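PDB 3CX3: lipoprotein from Streptococcus pneumoniae, which binds zinc and, as a homologue of the binding proteins of ABC transporters, probably delivers the metal for uptake into the pneumococcus. Local coordinates for residues A[25-30]-A[148-153]; A[116-121]-A[186-191]; A[121-126]-A[256-261]; A[131-136]-A[153-158]. All blocks are in the same frame, centred on the assembly; numbering follows the deposited sequence.

In the fold
After strand 12-15, helix 18-28 is tied by contact 1, through its C-terminal end, to the start of helix 147-173, closing a loop of more than a hundred residues. Contact 2 starts in the loop before helix 125-142 and reaches the start of helix 188-193; contact 3 takes over at T121, which both share, and runs on to the loop after strand 252-254. Contact 4 pairs helices 125-142 and 147-173 within the spans of both contacts 2 and 3. Contacts 1, 2 and 3 cross one another pairwise, and contact 1 also crosses contact 4, sharing N153. Contacts 2 and 3 meet at the zinc between two four-stranded parallel sheets; contacts 1 and 4 are helix packing.

Contact 1 (A[25-30]-A[148-153]); sequences KEVSGD and ETYQKN
With CG set opposite its own carbonyl carbon (chi1 -73°), N153 turns its amide toward the last turn of helix 18-28, while V27, with CG1 anti to the backbone N (chi1 168°), lays that methyl against the ring of Y150. The N153 amide nitrogen ND2 gives a bent, weak hydrogen bond to V27 O at 2.8 Å, the angle at the hydrogen being 140°. The same carbonyl takes a nearly straight CA-H contact from Y150, CA to V27 O 3.6 Å, and lies in the ring plane at the edge, 3.4 Å from Y150 CD2. One oxygen near the end of the helix is thus approached by an amide, a backbone C-H and a ring edge. V27 CG1 meets Y150 CD2 at 3.7 Å, the two side chains crossing at about a right angle. Farther along the ring edge, S28 OG stands 3.7 Å from Y150 CE2; the serine hydroxyl and the tyrosine OH both bond to N32, and Y150 OH also to D143. G29, the first residue to leave the helix, has positive phi, and its N lies 3.2 Å from N153 ND2, two donors side by side without a bond. The contact thus joins the C-terminal turn of helix 18-28 to the beginning of helix 147-173, with helix 125-142 alongside, where A136 touches V27 and S140 touches Y150.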
loop_
_atom_site.group_PDB
_atom_site.type_symbol
_atom_site.label_atom_id
_atom_site.label_comp_id
_atom_site.label_asym_id
_atom_site.label_seq_id
_atom_site.Cartn_x
_atom_site.Cartn_y
_atom_site.Cartn_z
ATOM N N LYS A 25 8.818 7.688 -8.091
ATOM C CA LYS A 25 10.228 8.001 -7.902
ATOM C C LYS A 25 11.169 6.923 -8.438
ATOM O O LYS A 25 12.229 7.223 -8.987
ATOM C CB LYS A 25 10.514 8.271 -6.420
ATOM C CG LYS A 25 10.489 9.742 -6.037
ATOM C CD LYS A 25 11.240 10.000 -4.736
ATOM C CE LYS A 25 11.805 11.424 -4.689
ATOM N NZ LYS A 25 13.089 11.579 -5.447
ATOM N N GLU A 26 10.789 5.663 -8.274
ATOM C CA GLU A 26 11.572 4.566 -8.839
ATOM C C GLU A 26 11.453 4.512 -10.356
ATOM O O GLU A 26 12.414 4.142 -11.032
ATOM C CB GLU A 26 11.204 3.228 -8.201
ATOM C CG GLU A 26 12.334 2.655 -7.369
ATOM C CD GLU A 26 11.913 2.238 -5.971
ATOM O OE1 GLU A 26 11.893 1.023 -5.697
ATOM O OE2 GLU A 26 11.626 3.127 -5.139
ATOM N N VAL A 27 10.293 4.900 -10.887
ATOM C CA VAL A 27 10.089 4.887 -12.328
ATOM C C VAL A 27 10.791 6.061 -13.007
ATOM O O VAL A 27 11.227 5.946 -14.152
ATOM C CB VAL A 27 8.583 4.812 -12.714
ATOM C CG1 VAL A 27 8.370 5.104 -14.197
ATOM C CG2 VAL A 27 8.007 3.424 -12.365
ATOM N N SER A 28 10.909 7.176 -12.288
ATOM C CA SER A 28 11.486 8.405 -12.835
ATOM C C SER A 28 13.018 8.492 -12.691
ATOM O O SER A 28 13.685 9.195 -13.466
ATOM C CB SER A 28 10.817 9.629 -12.202
ATOM O OG SER A 28 9.529 9.847 -12.757
ATOM N N GLY A 29 13.562 7.774 -11.709
ATOM C CA GLY A 29 14.989 7.812 -11.409
ATOM C C GLY A 29 15.407 9.161 -10.847
ATOM O O GLY A 29 15.269 9.409 -9.641
ATOM N N ASP A 30 15.897 10.031 -11.732
ATOM C CA ASP A 30 16.386 11.363 -11.368
ATOM C C ASP A 30 15.717 12.483 -12.175
ATOM O O ASP A 30 16.118 13.644 -12.093
ATOM C CB ASP A 30 17.913 11.427 -11.544
ATOM C CG ASP A 30 18.378 11.019 -12.950
ATOM O OD1 ASP A 30 17.533 10.710 -13.826
ATOM O OD2 ASP A 30 19.608 11.003 -13.172
ATOM N N GLU A 148 11.960 5.819 -22.565
ATOM C CA GLU A 148 13.052 4.880 -22.369
ATOM C C GLU A 148 13.377 4.721 -20.899
ATOM O O GLU A 148 13.497 3.604 -20.409
ATOM C CB GLU A 148 14.288 5.356 -23.127
ATOM C CG GLU A 148 14.336 4.913 -24.567
ATOM C CD GLU A 148 13.101 5.291 -25.367
ATOM O OE1 GLU A 148 12.836 6.513 -25.528
ATOM O OE2 GLU A 148 12.406 4.352 -25.837
ATOM N N THR A 149 13.498 5.846 -20.207
ATOM C CA THR A 149 13.876 5.862 -18.801
ATOM C C THR A 149 12.820 5.197 -17.924
ATOM O O THR A 149 13.165 4.445 -17.004
ATOM C CB THR A 149 14.180 7.295 -18.327
ATOM O OG1 THR A 149 15.241 7.837 -19.126
ATOM C CG2 THR A 149 14.599 7.321 -16.848
ATOM N N TYR A 150 11.543 5.449 -18.237
ATOM C CA TYR A 150 10.422 4.932 -17.465
ATOM C C TYR A 150 10.286 3.436 -17.631
ATOM O O TYR A 150 10.214 2.708 -16.635
ATOM C CB TYR A 150 9.094 5.615 -17.844
ATOM C CG TYR A 150 9.061 7.123 -17.673
ATOM C CD1 TYR A 150 8.593 7.945 -18.695
ATOM C CD2 TYR A 150 9.511 7.724 -16.501
ATOM C CE1 TYR A 150 8.574 9.316 -18.556
ATOM C CE2 TYR A 150 9.504 9.108 -16.354
ATOM C CZ TYR A 150 9.031 9.890 -17.382
ATOM O OH TYR A 150 9.010 11.252 -17.231
ATOM N N GLN A 151 10.250 2.974 -18.877
ATOM C CA GLN A 151 10.053 1.553 -19.155
ATOM C C GLN A 151 11.170 0.642 -18.608
ATOM O O GLN A 151 10.921 -0.535 -18.314
ATOM C CB GLN A 151 9.840 1.308 -20.650
ATOM C CG GLN A 151 8.647 2.052 -21.250
ATOM C CD GLN A 151 7.311 1.700 -20.606
ATOM O OE1 GLN A 151 6.967 0.533 -20.464
ATOM N NE2 GLN A 151 6.546 2.718 -20.230
ATOM N N LYS A 152 12.383 1.175 -18.460
ATOM C CA LYS A 152 13.484 0.374 -17.913
ATOM C C LYS A 152 13.564 0.438 -16.370
ATOM O O LYS A 152 13.876 -0.561 -15.709
ATOM C CB LYS A 152 14.825 0.699 -18.600
ATOM C CG LYS A 152 15.948 -0.324 -18.302
ATOM C CD LYS A 152 16.736 -0.769 -19.568
ATOM C CE LYS A 152 16.308 -2.154 -20.104
ATOM N NZ LYS A 152 14.829 -2.286 -20.304
ATOM N N ASN A 153 13.258 1.599 -15.800
ATOM C CA ASN A 153 13.121 1.710 -14.353
ATOM C C ASN A 153 12.048 0.778 -13.801
ATOM O O ASN A 153 12.303 0.010 -12.865
ATOM C CB ASN A 153 12.836 3.151 -13.951
ATOM C CG ASN A 153 14.046 4.031 -14.093
ATOM O OD1 ASN A 153 15.109 3.570 -14.479
ATOM N ND2 ASN A 153 13.893 5.307 -13.784
#

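Contact 2 (A[116-121]-A[186-191]); sequences LYDPHT and AFSYLA. With ZN (zinc ion), chain E.
The backbones come nearest at H120 and A186, whose CA atoms are 5.8 Å apart, and at T121 and Y189, where the loop 116-121 passes the start of helix 188-193. A186 lies over one face of the H120 imidazole, its CA 3.6 Å from the ring centroid and only 7° off the normal, a CH-pi contact. From its edge the same ring sends NE2 to the zinc at 2.0 Å, and ND1 donates to D118 OD1, 2.9 Å away and almost in the ring plane. D118 OD1 is gripped twice: ND1 of H120 meets it on the syn side, while the backbone N of H120 comes from the opposite face of the carboxylate, making an Asx turn. D118 is thus a second-shell residue behind H120, a ligand of a zinc site completed by H44, H184 and E259; the aspartate fixes the rotation of the imidazole and would probably make NE2 a better electron donor. The Y189 ring slides past D118, the ring and carboxylate planes 69° apart. Its OH donates to D118 O at 2.6 Å, tilted 22° from the carbonyl plane, and also bonds to the backbone N of E97. T121 CA covers one face of that ring, 4.0 Å from the centroid, while T121 OG1, buried here without a polar partner, approaches Y189 CE1. Beside them, S188 CB packs at 3.2 Å against D118 OD2, and the serine hydroxyl is bonded to E97.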
loop_
_atom_site.group_PDB
_atom_site.type_symbol
_atom_site.label_atom_id
_atom_site.label_comp_id
_atom_site.label_asym_id
_atom_site.label_seq_id
_atom_site.Cartn_x
_atom_site.Cartn_y
_atom_site.Cartn_z
ATOM N N LEU A 116 -17.923 -3.147 -2.175
ATOM C CA LEU A 116 -16.719 -2.732 -1.480
ATOM C C LEU A 116 -15.585 -3.626 -1.915
ATOM O O LEU A 116 -15.750 -4.833 -2.065
ATOM C CB LEU A 116 -16.929 -2.793 0.032
ATOM C CG LEU A 116 -16.082 -1.884 0.916
ATOM C CD1 LEU A 116 -16.482 -0.397 0.743
ATOM C CD2 LEU A 116 -16.190 -2.348 2.377
ATOM N N TYR A 117 -14.434 -3.011 -2.134
ATOM C CA TYR A 117 -13.282 -3.686 -2.706
ATOM C C TYR A 117 -12.043 -3.435 -1.878
ATOM O O TYR A 117 -11.896 -2.371 -1.261
ATOM C CB TYR A 117 -13.032 -3.187 -4.126
ATOM C CG TYR A 117 -14.039 -3.646 -5.130
ATOM C CD1 TYR A 117 -15.148 -2.859 -5.438
ATOM C CD2 TYR A 117 -13.883 -4.857 -5.795
ATOM C CE1 TYR A 117 -16.089 -3.275 -6.366
ATOM C CE2 TYR A 117 -14.824 -5.287 -6.739
ATOM C CZ TYR A 117 -15.920 -4.489 -7.016
ATOM O OH TYR A 117 -16.847 -4.901 -7.962
ATOM N N ASP A 118 -11.144 -4.411 -1.882
ATOM C CA ASP A 118 -9.883 -4.301 -1.171
ATOM C C ASP A 118 -8.822 -3.673 -2.075
ATOM O O ASP A 118 -8.441 -4.255 -3.088
ATOM C CB ASP A 118 -9.425 -5.661 -0.614
ATOM C CG ASP A 118 -8.145 -5.553 0.224
ATOM O OD1 ASP A 118 -7.501 -4.501 0.223
ATOM O OD2 ASP A 118 -7.755 -6.518 0.892
ATOM N N PRO A 119 -8.321 -2.487 -1.686
ATOM C CA PRO A 119 -7.357 -1.735 -2.483
ATOM C C PRO A 119 -5.892 -2.147 -2.330
ATOM O O PRO A 119 -5.029 -1.588 -3.024
ATOM C CB PRO A 119 -7.510 -0.311 -1.927
ATOM C CG PRO A 119 -7.882 -0.500 -0.473
ATOM C CD PRO A 119 -8.700 -1.771 -0.444
ATOM N N HIS A 120 -5.621 -3.109 -1.442
ATOM C CA HIS A 120 -4.309 -3.238 -0.766
ATOM C C HIS A 120 -3.309 -4.049 -1.553
ATOM O O HIS A 120 -2.378 -4.674 -1.024
ATOM C CB HIS A 120 -4.480 -3.879 0.580
ATOM C CG HIS A 120 -4.864 -2.934 1.658
ATOM N ND1 HIS A 120 -6.157 -2.847 2.131
ATOM C CD2 HIS A 120 -4.117 -2.075 2.409
ATOM C CE1 HIS A 120 -6.191 -1.964 3.124
ATOM N NE2 HIS A 120 -4.968 -1.477 3.309
ATOM N N THR A 121 -3.521 -3.992 -2.842
ATOM C CA THR A 121 -2.663 -4.547 -3.840
ATOM C C THR A 121 -1.158 -4.428 -3.541
ATOM O O THR A 121 -0.478 -5.440 -3.395
ATOM C CB THR A 121 -3.113 -3.913 -5.134
ATOM O OG1 THR A 121 -3.903 -4.866 -5.875
ATOM C CG2 THR A 121 -1.979 -3.346 -5.911
ATOM N N ALA A 186 -5.011 -5.379 5.809
ATOM C CA ALA A 186 -4.172 -4.894 4.739
ATOM C C ALA A 186 -3.433 -5.955 3.910
ATOM O O ALA A 186 -3.066 -5.702 2.778
ATOM C CB ALA A 186 -3.193 -3.864 5.279
ATOM N N PHE A 187 -3.222 -7.136 4.484
ATOM C CA PHE A 187 -2.307 -8.129 3.939
ATOM C C PHE A 187 -2.983 -9.238 3.157
ATOM O O PHE A 187 -2.389 -10.288 2.913
ATOM C CB PHE A 187 -1.453 -8.673 5.078
ATOM C CG PHE A 187 -0.599 -7.612 5.711
ATOM C CD1 PHE A 187 0.690 -7.381 5.258
ATOM C CD2 PHE A 187 -1.112 -6.798 6.714
ATOM C CE1 PHE A 187 1.466 -6.368 5.814
ATOM C CE2 PHE A 187 -0.340 -5.797 7.272
ATOM C CZ PHE A 187 0.954 -5.582 6.806
ATOM N N SER A 188 -4.216 -8.966 2.742
ATOM C CA SER A 188 -5.104 -9.925 2.120
ATOM C C SER A 188 -4.547 -10.448 0.791
ATOM O O SER A 188 -4.863 -11.565 0.381
ATOM C CB SER A 188 -6.480 -9.264 1.937
ATOM O OG SER A 188 -7.363 -10.007 1.106
ATOM N N TYR A 189 -3.700 -9.635 0.153
ATOM C CA TYR A 189 -3.179 -9.872 -1.180
ATOM C C TYR A 189 -1.851 -10.557 -1.070
ATOM O O TYR A 189 -1.523 -11.442 -1.881
ATOM C CB TYR A 189 -2.965 -8.545 -1.927
ATOM C CG TYR A 189 -4.208 -7.987 -2.543
ATOM C CD1 TYR A 189 -4.620 -8.384 -3.809
ATOM C CD2 TYR A 189 -4.985 -7.067 -1.854
ATOM C CE1 TYR A 189 -5.763 -7.874 -4.364
ATOM C CE2 TYR A 189 -6.133 -6.548 -2.397
ATOM C CZ TYR A 189 -6.519 -6.952 -3.646
ATOM O OH TYR A 189 -7.662 -6.424 -4.182
ATOM N N LEU A 190 -1.060 -10.108 -0.101
ATOM C CA LEU A 190 0.154 -10.809 0.268
ATOM C C LEU A 190 -0.235 -12.230 0.651
ATOM O O LEU A 190 0.019 -13.159 -0.105
ATOM C CB LEU A 190 0.881 -10.094 1.415
ATOM C CG LEU A 190 2.329 -10.519 1.727
ATOM C CD1 LEU A 190 3.048 -9.457 2.569
ATOM C CD2 LEU A 190 2.350 -11.884 2.438
ATOM N N ALA A 191 -0.905 -12.378 1.791
ATOM C CA ALA A 191 -1.329 -13.684 2.303
ATOM C C ALA A 191 -1.751 -14.686 1.218
ATOM O O ALA A 191 -1.326 -15.853 1.243
ATOM C CB ALA A 191 -2.452 -13.513 3.316
HETATM ZN ZN ZN E . -4.999 -0.003 4.718
#

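Contact 3 (A[121-126]-A[256-261]); sequences TWLDPE and NPLESD. With ZN (zinc ion), chain E.
A single hydrogen bond crosses between W122 and P257: the indole NE1 donates to P257 O at 2.8 Å with 164° at the hydrogen. It is straight at both ends, since the carbonyl points almost directly at NE1 and its oxygen lies near the indole plane, at the ring edge. W122 gets there from a cramped rotamer, CG wedged between its backbone N and carbonyl carbon (chi1 61°), which swings the indole toward the loop 256-261. Apolar contacts flank the bond. L123 CD2 meets L258 CD1 at 3.8 Å, and L123 CD1 lies 4.4 Å from P257 CB, so the leucine fills the space beside the bonded carbonyl. On the six-membered side of the indole, CZ2 touches E259 CG at 3.8 Å, again at the ring edge, with the side chains crossing at about a right angle and the carboxylate plane turned 81° from the ring. Metal binding is the third element: from CG outward the E259 chain runs extended, carrying OE2 to 2.1 Å from the zinc, whereas OE1 stays at 3.2 Å, so the carboxylate binds through one oxygen. The indole thus abuts the stem of a metal ligand while its N-H secures the chain two residues earlier. H44, H120 and H184 supply the other three ligands, giving this protein a three-histidine, one-carboxylate zinc site, set between the two lobes as in the metal-binding proteins of ABC transporters.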
loop_
_atom_site.group_PDB
_atom_site.type_symbol
_atom_site.label_atom_id
_atom_site.label_comp_id
_atom_site.label_asym_id
_atom_site.label_seq_id
_atom_site.Cartn_x
_atom_site.Cartn_y
_atom_site.Cartn_z
ATOM N N THR A 121 -3.521 -3.992 -2.842
ATOM C CA THR A 121 -2.663 -4.547 -3.840
ATOM C C THR A 121 -1.158 -4.428 -3.541
ATOM O O THR A 121 -0.478 -5.440 -3.395
ATOM C CB THR A 121 -3.113 -3.913 -5.134
ATOM O OG1 THR A 121 -3.903 -4.866 -5.875
ATOM C CG2 THR A 121 -1.979 -3.346 -5.911
ATOM N N TRP A 122 -0.664 -3.201 -3.376
ATOM C CA TRP A 122 0.755 -2.909 -3.416
ATOM C C TRP A 122 1.658 -3.856 -2.622
ATOM O O TRP A 122 2.866 -3.882 -2.849
ATOM C CB TRP A 122 0.992 -1.451 -3.007
ATOM C CG TRP A 122 0.547 -1.088 -1.610
ATOM C CD1 TRP A 122 1.296 -1.140 -0.494
ATOM C CD2 TRP A 122 -0.743 -0.581 -1.207
ATOM N NE1 TRP A 122 0.572 -0.719 0.602
ATOM C CE2 TRP A 122 -0.682 -0.358 0.192
ATOM C CE3 TRP A 122 -1.936 -0.293 -1.890
ATOM C CZ2 TRP A 122 -1.772 0.139 0.931
ATOM C CZ3 TRP A 122 -3.032 0.201 -1.160
ATOM C CH2 TRP A 122 -2.936 0.414 0.239
ATOM N N LEU A 123 1.054 -4.647 -1.730
ATOM C CA LEU A 123 1.746 -5.542 -0.785
ATOM C C LEU A 123 2.009 -6.908 -1.361
ATOM O O LEU A 123 2.655 -7.758 -0.749
ATOM C CB LEU A 123 0.915 -5.704 0.484
ATOM C CG LEU A 123 0.929 -4.488 1.420
ATOM C CD1 LEU A 123 0.008 -4.752 2.617
ATOM C CD2 LEU A 123 2.372 -4.106 1.870
ATOM N N ASP A 124 1.485 -7.136 -2.550
ATOM C CA ASP A 124 1.733 -8.376 -3.224
ATOM C C ASP A 124 2.784 -8.028 -4.233
ATOM O O ASP A 124 2.537 -7.205 -5.112
ATOM C CB ASP A 124 0.465 -8.854 -3.901
ATOM C CG ASP A 124 0.696 -10.018 -4.789
ATOM O OD1 ASP A 124 1.865 -10.312 -5.103
ATOM O OD2 ASP A 124 -0.305 -10.644 -5.187
ATOM N N PRO A 125 3.971 -8.640 -4.112
ATOM C CA PRO A 125 5.113 -8.285 -4.961
ATOM C C PRO A 125 4.772 -8.209 -6.466
ATOM O O PRO A 125 5.078 -7.204 -7.104
ATOM C CB PRO A 125 6.118 -9.397 -4.650
ATOM C CG PRO A 125 5.823 -9.761 -3.231
ATOM C CD PRO A 125 4.312 -9.719 -3.167
ATOM N N GLU A 126 4.121 -9.232 -7.010
ATOM C CA GLU A 126 3.609 -9.189 -8.392
ATOM C C GLU A 126 2.790 -7.944 -8.749
ATOM O O GLU A 126 2.954 -7.374 -9.838
ATOM C CB GLU A 126 2.728 -10.406 -8.676
ATOM C CG GLU A 126 3.470 -11.655 -9.089
ATOM C CD GLU A 126 2.796 -12.346 -10.250
ATOM O OE1 GLU A 126 2.495 -11.656 -11.255
ATOM O OE2 GLU A 126 2.570 -13.574 -10.153
ATOM N N ASN A 256 4.509 -3.483 8.845
ATOM C CA ASN A 256 4.163 -2.288 8.042
ATOM C C ASN A 256 3.350 -2.569 6.753
ATOM O O ASN A 256 3.812 -3.286 5.846
ATOM C CB ASN A 256 5.421 -1.518 7.645
ATOM C CG ASN A 256 5.278 -0.004 7.784
ATOM O OD1 ASN A 256 6.176 0.664 8.333
ATOM N ND2 ASN A 256 4.193 0.551 7.261
ATOM N N PRO A 257 2.147 -1.981 6.665
ATOM C CA PRO A 257 1.343 -2.090 5.452
ATOM C C PRO A 257 1.755 -1.014 4.425
ATOM O O PRO A 257 1.112 -0.893 3.356
ATOM C CB PRO A 257 -0.077 -1.860 5.959
ATOM C CG PRO A 257 0.034 -1.001 7.168
ATOM C CD PRO A 257 1.470 -1.181 7.716
ATOM N N LEU A 258 2.817 -0.264 4.758
ATOM C CA LEU A 258 3.416 0.781 3.919
ATOM C C LEU A 258 2.517 1.959 3.551
ATOM O O LEU A 258 2.755 2.664 2.583
ATOM C CB LEU A 258 4.089 0.192 2.680
ATOM C CG LEU A 258 5.000 -1.016 2.908
ATOM C CD1 LEU A 258 5.312 -1.709 1.573
ATOM C CD2 LEU A 258 6.286 -0.684 3.656
ATOM N N GLU A 259 1.503 2.190 4.361
ATOM C CA GLU A 259 0.604 3.307 4.166
ATOM C C GLU A 259 1.225 4.643 4.584
ATOM O O GLU A 259 1.015 5.665 3.923
ATOM C CB GLU A 259 -0.698 3.032 4.897
ATOM C CG GLU A 259 -1.601 2.047 4.173
ATOM C CD GLU A 259 -2.612 1.443 5.094
ATOM O OE1 GLU A 259 -3.050 2.145 6.025
ATOM O OE2 GLU A 259 -2.947 0.256 4.913
ATOM N N SER A 260 1.964 4.629 5.694
ATOM C CA SER A 260 2.907 5.694 6.022
ATOM C C SER A 260 4.241 5.326 5.389
ATOM O O SER A 260 4.449 4.185 4.947
ATOM C CB SER A 260 3.095 5.796 7.536
ATOM O OG SER A 260 1.864 6.036 8.198
ATOM N N ASP A 261 5.149 6.287 5.334
ATOM C CA ASP A 261 6.512 5.980 4.943
ATOM C C ASP A 261 7.401 5.933 6.170
ATOM O O ASP A 261 7.293 6.795 7.043
ATOM C CB ASP A 261 7.047 6.953 3.896
ATOM C CG ASP A 261 6.894 8.385 4.301
ATOM O OD1 ASP A 261 5.745 8.808 4.578
ATOM O OD2 ASP A 261 7.926 9.094 4.322
HETATM ZN ZN ZN E . -4.999 -0.003 4.718
#

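Contact 4 (A[131-136]-A[153-158]); sequences EAQIIA and NAQAFI
Two consecutive helices of a helical hairpin, 125-142 and 147-173, pack here through small residues, their short segments nearly antiparallel at 176° and their axes 8.9 Å apart. Alanines make the close approach possible: A132 and A154 have the nearest CA atoms, 5.5 Å apart, and each points its CB at the opposite helix. A154 CB sits 3.8 Å from A136 CB, methyl against methyl, and 4.0 Å from A132 O, thereby resting on the backbone of the facing helix one turn before A136. One turn farther along its own helix, F157 takes over. Its CG is anti to the backbone N (chi1 -176°), which lays the ring alongside A132, so that CD2 comes to 3.6 Å from A132 CB and CE2 to 4.0 Å; the methyl approaches the ring obliquely. Q133 and I158 border the seam. No hydrogen bond crosses between the two segments; the backbone polar groups are used along each helix, as where A136 N donates to A132 O and F157 N to N153 O. Helix 18-28 lies over one side of the pair: its M23 touches both A132 and F157, and E26 also meets the phenylalanine. Y268 and L269 of helix 268-281 contact F157 as well, so this ring is where the hairpin meets two further helices, while E131 reaches H65 in the direction of the metal site.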
loop_
_atom_site.group_PDB
_atom_site.type_symbol
_atom_site.label_atom_id
_atom_site.label_comp_id
_atom_site.label_asym_id
_atom_site.label_seq_id
_atom_site.Cartn_x
_atom_site.Cartn_y
_atom_site.Cartn_z
ATOM N N GLU A 131 1.698 -2.388 -11.148
ATOM C CA GLU A 131 1.299 -1.010 -10.913
ATOM C C GLU A 131 2.403 -0.050 -11.298
ATOM O O GLU A 131 2.122 1.072 -11.727
ATOM C CB GLU A 131 0.888 -0.800 -9.456
ATOM C CG GLU A 131 -0.050 0.369 -9.297
ATOM C CD GLU A 131 -0.427 0.629 -7.871
ATOM O OE1 GLU A 131 -0.472 -0.332 -7.076
ATOM O OE2 GLU A 131 -0.689 1.801 -7.536
ATOM N N ALA A 132 3.649 -0.503 -11.137
ATOM C CA ALA A 132 4.855 0.169 -11.655
ATOM C C ALA A 132 4.778 0.386 -13.161
ATOM O O ALA A 132 5.049 1.485 -13.645
ATOM C CB ALA A 132 6.075 -0.662 -11.331
ATOM N N GLN A 133 4.417 -0.682 -13.881
ATOM C CA GLN A 133 4.181 -0.662 -15.335
ATOM C C GLN A 133 3.173 0.399 -15.770
ATOM O O GLN A 133 3.503 1.297 -16.556
ATOM C CB GLN A 133 3.684 -2.035 -15.818
ATOM C CG GLN A 133 4.726 -2.899 -16.459
ATOM C CD GLN A 133 4.865 -2.619 -17.942
ATOM O OE1 GLN A 133 5.410 -1.594 -18.331
ATOM N NE2 GLN A 133 4.356 -3.530 -18.779
ATOM N N ILE A 134 1.945 0.279 -15.262
ATOM C CA ILE A 134 0.888 1.253 -15.543
ATOM C C ILE A 134 1.444 2.656 -15.373
ATOM O O ILE A 134 1.215 3.524 -16.209
ATOM C CB ILE A 134 -0.341 1.090 -14.623
ATOM C CG1 ILE A 134 -0.876 -0.348 -14.685
ATOM C CG2 ILE A 134 -1.411 2.101 -15.025
ATOM C CD1 ILE A 134 -1.960 -0.714 -13.655
ATOM N N ILE A 135 2.192 2.860 -14.298
ATOM C CA ILE A 135 2.761 4.166 -14.000
ATOM C C ILE A 135 3.647 4.612 -15.151
ATOM O O ILE A 135 3.442 5.702 -15.716
ATOM C CB ILE A 135 3.512 4.175 -12.638
ATOM C CG1 ILE A 135 2.496 4.139 -11.484
ATOM C CG2 ILE A 135 4.456 5.372 -12.539
ATOM C CD1 ILE A 135 3.092 4.065 -10.082
ATOM N N ALA A 136 4.607 3.756 -15.514
ATOM C CA ALA A 136 5.519 4.055 -16.610
ATOM C C ALA A 136 4.744 4.340 -17.887
ATOM O O ALA A 136 4.964 5.360 -18.503
ATOM C CB ALA A 136 6.525 2.918 -16.807
ATOM N N ASN A 153 13.258 1.599 -15.800
ATOM C CA ASN A 153 13.121 1.710 -14.353
ATOM C C ASN A 153 12.048 0.778 -13.801
ATOM O O ASN A 153 12.303 0.010 -12.865
ATOM C CB ASN A 153 12.836 3.151 -13.951
ATOM C CG ASN A 153 14.046 4.031 -14.093
ATOM O OD1 ASN A 153 15.109 3.570 -14.479
ATOM N ND2 ASN A 153 13.893 5.307 -13.784
ATOM N N ALA A 154 10.857 0.851 -14.395
ATOM C CA ALA A 154 9.776 -0.101 -14.133
ATOM C C ALA A 154 10.199 -1.555 -14.351
ATOM O O ALA A 154 9.852 -2.432 -13.558
ATOM C CB ALA A 154 8.590 0.222 -15.000
ATOM N N GLN A 155 10.963 -1.790 -15.418
ATOM C CA GLN A 155 11.396 -3.120 -15.830
ATOM C C GLN A 155 12.275 -3.829 -14.818
ATOM O O GLN A 155 12.112 -5.037 -14.557
ATOM C CB GLN A 155 12.124 -3.038 -17.166
ATOM C CG GLN A 155 11.755 -4.171 -18.089
ATOM C CD GLN A 155 10.310 -4.590 -17.896
ATOM O OE1 GLN A 155 10.035 -5.677 -17.381
ATOM N NE2 GLN A 155 9.376 -3.708 -18.266
ATOM N N ALA A 156 13.225 -3.075 -14.271
ATOM C CA ALA A 156 14.044 -3.556 -13.179
ATOM C C ALA A 156 13.121 -3.845 -12.017
ATOM O O ALA A 156 13.222 -4.898 -11.385
ATOM C CB ALA A 156 15.074 -2.507 -12.773
ATOM N N PHE A 157 12.206 -2.915 -11.746
ATOM C CA PHE A 157 11.380 -3.001 -10.559
ATOM C C PHE A 157 10.648 -4.339 -10.609
ATOM O O PHE A 157 10.855 -5.199 -9.742
ATOM C CB PHE A 157 10.437 -1.797 -10.477
ATOM C CG PHE A 157 9.590 -1.744 -9.229
ATOM C CD1 PHE A 157 10.005 -1.002 -8.117
ATOM C CD2 PHE A 157 8.367 -2.400 -9.176
ATOM C CE1 PHE A 157 9.218 -0.924 -6.974
ATOM C CE2 PHE A 157 7.563 -2.343 -8.039
ATOM C CZ PHE A 157 7.979 -1.600 -6.935
ATOM N N ILE A 158 9.855 -4.540 -11.657
ATOM C CA ILE A 158 9.084 -5.777 -11.786
ATOM C C ILE A 158 9.973 -7.002 -11.656
ATOM O O ILE A 158 9.542 -8.006 -11.117
ATOM C CB ILE A 158 8.136 -5.824 -13.059
ATOM C CG1 ILE A 158 8.685 -6.712 -14.182
ATOM C CG2 ILE A 158 7.760 -4.421 -13.560
ATOM C CD1 ILE A 158 8.041 -8.109 -14.247
#